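Local coordinates for protein copper induced nitroreductase D (Lactococcus lactis, PDB 4BNB) that probably acts as an FMN-dependent oxidoreductase of the nitroreductase family, here holding flavin mononucleotide together with the nitroaromatic 4-nitroquinoline 1-oxide, at residues T11-G16 with G146-H151. Sequence-based numbering, arbitrary orientation.
Sequences TIYALG and GANLQH. With FMN (flavin mononucleotide), chain B; YHX (4-nitroquinoline 1-oxide), chain D.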
ATOM      1  N   THR A  11       9.160  -3.613  11.888  1.00  9.22           N
ATOM      2  CA  THR A  11       9.375  -2.345  12.558  1.00 10.90           C
ATOM      3  C   THR A  11      10.572  -2.484  13.488  1.00 11.59           C
ATOM      4  O   THR A  11      10.564  -3.303  14.409  1.00 12.97           O
ATOM      5  CB  THR A  11       8.126  -1.924  13.352  1.00 10.68           C
ATOM      6  OG1 THR A  11       7.095  -1.535  12.436  1.00  9.64           O
ATOM      7  CG2 THR A  11       8.431  -0.763  14.288  1.00 10.39           C
ATOM      8  N   ILE A  12      11.609  -1.701  13.211  1.00  9.74           N
ATOM      9  CA  ILE A  12      12.823  -1.685  14.017  1.00 10.64           C
ATOM     10  C   ILE A  12      13.015  -0.284  14.572  1.00  9.48           C
ATOM     11  O   ILE A  12      13.237   0.663  13.815  1.00 10.85           O
ATOM     12  CB  ILE A  12      14.059  -2.051  13.173  1.00 12.31           C
ATOM     13  CG1 ILE A  12      13.875  -3.421  12.509  1.00 11.71           C
ATOM     14  CG2 ILE A  12      15.322  -2.018  14.026  1.00 11.50           C
ATOM     15  CD1 ILE A  12      13.805  -4.582  13.484  1.00 14.75           C
ATOM     16  N   TYR A  13      12.924  -0.152  15.891  1.00 10.28           N
ATOM     17  CA  TYR A  13      13.058   1.153  16.533  1.00 11.06           C
ATOM     18  C   TYR A  13      14.509   1.471  16.885  1.00 12.16           C
ATOM     19  O   TYR A  13      14.913   2.635  16.878  1.00 15.26           O
ATOM     20  CB  TYR A  13      12.179   1.229  17.784  1.00 13.10           C
ATOM     21  CG  TYR A  13      10.700   1.260  17.472  1.00 12.40           C
ATOM     22  CD1 TYR A  13      10.152   2.300  16.732  1.00 11.47           C
ATOM     23  CD2 TYR A  13       9.852   0.255  17.918  1.00 12.32           C
ATOM     24  CE1 TYR A  13       8.801   2.336  16.440  1.00 13.65           C
ATOM     25  CE2 TYR A  13       8.497   0.284  17.632  1.00 11.62           C
ATOM     26  CZ  TYR A  13       7.979   1.327  16.892  1.00 14.81           C
ATOM     27  OH  TYR A  13       6.631   1.364  16.606  1.00 14.99           O
ATOM     28  N   ALA A  14      15.287   0.439  17.192  1.00 11.85           N
ATOM     29  CA  ALA A  14      16.690   0.615  17.549  1.00 11.87           C
ATOM     30  C   ALA A  14      17.544   0.663  16.289  1.00 13.25           C
ATOM     31  O   ALA A  14      17.947  -0.375  15.756  1.00 13.26           O
ATOM     32  CB  ALA A  14      17.149  -0.510  18.459  1.00 15.58           C
ATOM     33  N   LEU A  15      17.818   1.876  15.820  1.00 10.50           N
ATOM     34  CA  LEU A  15      18.527   2.077  14.563  1.00 10.21           C
ATOM     35  C   LEU A  15      19.822   2.861  14.753  1.00 12.05           C
ATOM     36  O   LEU A  15      19.920   3.723  15.631  1.00 14.70           O
ATOM     37  CB  LEU A  15      17.627   2.810  13.566  1.00  9.76           C
ATOM     38  CG  LEU A  15      16.368   2.056  13.132  1.00 10.88           C
ATOM     39  CD1 LEU A  15      15.477   2.951  12.284  1.00 12.36           C
ATOM     40  CD2 LEU A  15      16.728   0.786  12.376  1.00 12.95           C
ATOM     41  N   GLY A  16      20.813   2.555  13.919  1.00 11.28           N
ATOM     42  CA  GLY A  16      22.084   3.257  13.935  1.00 11.84           C
ATOM     43  C   GLY A  16      22.525   3.673  12.544  1.00 13.30           C
ATOM     44  O   GLY A  16      21.728   3.684  11.604  1.00 10.64           O
ATOM     45  N   GLY A 146      17.080  -1.759   8.875  1.00  9.06           N
ATOM     46  CA  GLY A 146      15.799  -1.698   9.551  1.00  9.93           C
ATOM     47  C   GLY A 146      15.144  -0.351   9.349  1.00 10.04           C
ATOM     48  O   GLY A 146      15.792   0.604   8.912  1.00  9.99           O
ATOM     49  N   ALA A 147      13.855  -0.270   9.661  1.00  8.81           N
ATOM     50  CA  ALA A 147      13.130   0.985   9.548  1.00  8.26           C
ATOM     51  C   ALA A 147      11.867   0.959  10.394  1.00  7.51           C
ATOM     52  O   ALA A 147      11.375  -0.105  10.769  1.00  8.76           O
ATOM     53  CB  ALA A 147      12.782   1.267   8.082  1.00  9.16           C
ATOM     54  N   ASN A 148      11.354   2.145  10.695  1.00  9.29           N
ATOM     55  CA  ASN A 148      10.048   2.280  11.316  1.00 10.98           C
ATOM     56  C   ASN A 148       9.339   3.470  10.686  1.00  8.37           C
ATOM     57  O   ASN A 148       9.992   4.384  10.182  1.00 10.29           O
ATOM     58  CB  ASN A 148      10.164   2.419  12.842  1.00  9.59           C
ATOM     59  CG  ASN A 148      10.926   3.663  13.266  1.00 10.86           C
ATOM     60  OD1 ASN A 148      10.364   4.756  13.320  1.00 14.03           O
ATOM     61  ND2 ASN A 148      12.207   3.500  13.591  1.00  9.76           N
ATOM     62  N   LEU A 149       8.009   3.435  10.685  1.00  7.65           N
ATOM     63  CA  LEU A 149       7.201   4.440  10.004  1.00  8.62           C
ATOM     64  C   LEU A 149       6.524   5.355  11.014  1.00  9.84           C
ATOM     65  O   LEU A 149       5.826   4.884  11.911  1.00 11.48           O
ATOM     66  CB  LEU A 149       6.145   3.756   9.127  1.00  8.66           C
ATOM     67  CG  LEU A 149       5.231   4.668   8.304  1.00 11.38           C
ATOM     68  CD1 LEU A 149       6.024   5.456   7.270  1.00 11.20           C
ATOM     69  CD2 LEU A 149       4.127   3.854   7.631  1.00 13.48           C
ATOM     70  N   GLN A 150       6.726   6.662  10.861  1.00  9.96           N
ATOM     71  CA  GLN A 150       6.178   7.639  11.795  1.00 10.12           C
ATOM     72  C   GLN A 150       5.238   8.623  11.110  1.00 10.37           C
ATOM     73  O   GLN A 150       5.238   8.759   9.880  1.00  9.58           O
ATOM     74  CB  GLN A 150       7.304   8.419  12.475  1.00 11.62           C
ATOM     75  CG  GLN A 150       8.218   7.563  13.324  1.00 13.62           C
ATOM     76  CD  GLN A 150       7.450   6.709  14.310  1.00 12.84           C
ATOM     77  OE1 GLN A 150       6.487   7.167  14.927  1.00 15.20           O
ATOM     78  NE2 GLN A 150       7.865   5.459  14.455  1.00 13.03           N
ATOM     79  N   HIS A 151       4.452   9.326  11.921  1.00 13.90           N
ATOM     80  CA  HIS A 151       3.469  10.271  11.409  1.00 14.99           C
ATOM     81  C   HIS A 151       3.427  11.553  12.220  1.00 14.37           C
ATOM     82  O   HIS A 151       2.544  11.751  13.058  1.00 15.39           O
ATOM     83  CB  HIS A 151       2.095   9.613  11.362  1.00 11.65           C
ATOM     84  CG  HIS A 151       2.016   8.512  10.353  1.00  9.94           C
ATOM     85  ND1 HIS A 151       2.289   7.200  10.666  1.00 12.08           N
ATOM     86  CD2 HIS A 151       1.755   8.543   9.029  1.00 13.95           C
ATOM     87  CE1 HIS A 151       2.173   6.460   9.575  1.00 12.73           C
ATOM     88  NE2 HIS A 151       1.848   7.254   8.567  1.00 14.72           N
TER
HETATM   89  N1  FMN B 504       4.597   2.551  13.785  1.00  9.58           N
HETATM   90  C2  FMN B 504       5.010   3.704  14.659  1.00 12.59           C
HETATM   91  O2  FMN B 504       5.836   3.535  15.491  1.00 12.74           O
HETATM   92  N3  FMN B 504       4.396   4.991  14.483  1.00 15.69           N
HETATM   93  C4  FMN B 504       3.435   5.196  13.524  1.00 15.10           C
HETATM   94  O4  FMN B 504       2.988   6.282  13.338  1.00 14.36           O
HETATM   95  C4A FMN B 504       3.026   4.071  12.672  1.00 10.06           C
HETATM   96  N5  FMN B 504       2.126   4.223  11.791  1.00 10.58           N
HETATM   97  C5A FMN B 504       1.862   3.124  10.792  1.00  9.92           C
HETATM   98  C6  FMN B 504       0.933   3.398   9.623  1.00 10.89           C
HETATM   99  C7  FMN B 504       0.696   2.459   8.724  1.00 11.40           C
HETATM  100  C7M FMN B 504      -0.246   2.751   7.561  1.00 12.11           C
HETATM  101  C8  FMN B 504       1.362   1.086   8.860  1.00 15.43           C
HETATM  102  C8M FMN B 504       1.113   0.032   7.785  1.00 15.56           C
HETATM  103  C9  FMN B 504       2.167   0.834   9.886  1.00 13.17           C
HETATM  104  C9A FMN B 504       2.439   1.916  10.927  1.00 12.24           C
HETATM  105  N10 FMN B 504       3.304   1.658  12.052  1.00 10.93           N
HETATM  106  C10 FMN B 504       3.673   2.730  12.862  1.00  8.75           C
HETATM  107  C1' FMN B 504       3.938   0.364  12.225  1.00  9.78           C
HETATM  108  C2' FMN B 504       2.902  -0.681  12.642  1.00 10.68           C
HETATM  109  O2' FMN B 504       2.540  -0.500  13.984  1.00 11.46           O
HETATM  110  C3' FMN B 504       3.535  -2.054  12.425  1.00  9.69           C
HETATM  111  O3' FMN B 504       3.743  -2.187  11.044  1.00  8.72           O
HETATM  112  C4' FMN B 504       2.632  -3.186  12.924  1.00 10.12           C
HETATM  113  O4' FMN B 504       2.562  -3.175  14.327  1.00 10.40           O
HETATM  114  C5' FMN B 504       3.200  -4.527  12.455  1.00 10.00           C
HETATM  115  O5' FMN B 504       4.506  -4.694  12.945  1.00 10.32           O
HETATM  116  P   FMN B 504       5.777  -4.902  11.918  1.00  9.65           P
HETATM  117  O1P FMN B 504       5.473  -6.001  11.001  1.00 11.31           O
HETATM  118  O2P FMN B 504       6.004  -3.529  11.056  1.00  9.55           O
HETATM  119  O3P FMN B 504       7.100  -5.247  12.830  1.00 11.58           O
HETATM  120  O01 YHX D1204      13.266   4.429  20.448  0.83 62.04           O
HETATM  121  N02 YHX D1204      12.096   4.682  19.946  0.83 61.58           N
HETATM  122  O03 YHX D1204      11.974   5.648  19.212  0.83 46.51           O
HETATM  123  C04 YHX D1204      11.004   3.806  20.275  0.83 32.76           C
HETATM  124  C05 YHX D1204      11.296   2.674  21.049  0.83 40.95           C
HETATM  125  C06 YHX D1204      10.289   1.776  21.408  0.83 32.65           C
HETATM  126  N07 YHX D1204       9.026   1.982  21.019  0.83 35.40           N
HETATM  127  O08 YHX D1204       8.104   1.138  21.362  0.83 40.25           O
HETATM  128  C09 YHX D1204       8.692   3.080  20.260  0.83 22.55           C
HETATM  129  C10 YHX D1204       9.626   4.001  19.870  0.83 35.81           C
HETATM  130  C11 YHX D1204       9.191   5.114  19.078  0.83 33.54           C
HETATM  131  C12 YHX D1204       7.851   5.254  18.716  0.83 32.77           C
HETATM  132  C13 YHX D1204       6.911   4.307  19.120  0.83 44.91           C
HETATM  133  C14 YHX D1204       7.319   3.224  19.885  0.83 34.14           C
HETATM  134  O   HOH W   1       6.922   1.426  12.413  1.00  9.36           O
HETATM  135  O   HOH W   2      14.473   4.797  15.266  1.00 14.54           O
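The FMN site of this nitroreductase fold is built in part from the loop at 11-14 and strand 146-150, which meet through Ile-12 and Asn-148. Ile-12 N donates to Ala-147 O (2.9 Å). Asn-148 returns the grip: ND2 reaches Ile-12 O at 3.0 Å, nearly straight at 167°, with the acceptor lying in the amide plane. With chi1 at 62°, Asn-148 CG sits between the backbone N and carbonyl carbon, which turns the amide onto the loop; Asn-148 OD1 accepts from Gln-150 NE2 (2.8 Å), and a water links Asn-148 ND2 to Tyr-13 O. Leu-15 CD1 packs against the same ND2. Gln-150, bent at chi2, also gives NE2 to FMN O2, whose second donor is Tyr-13 OH at 2.6 Å. The tyrosine ring is sandwiched, Thr-11 CG2 under its rim on one face and the nitroquinoline ring over the centre of the other. A phenylalanine here lacks the hydroxyl, which would probably leave FMN O2 with Gln-150 NE2 as its one donor from these segments. Thr-11 N and OG1 hold the phosphate, while His-151 ND1 meets FMN O4 at 2.9 Å and 178°. Donors at O2 and O4 would be expected to draw electron density toward the pyrimidine end of the flavin, consistent with stabilising negative charge there on reduction.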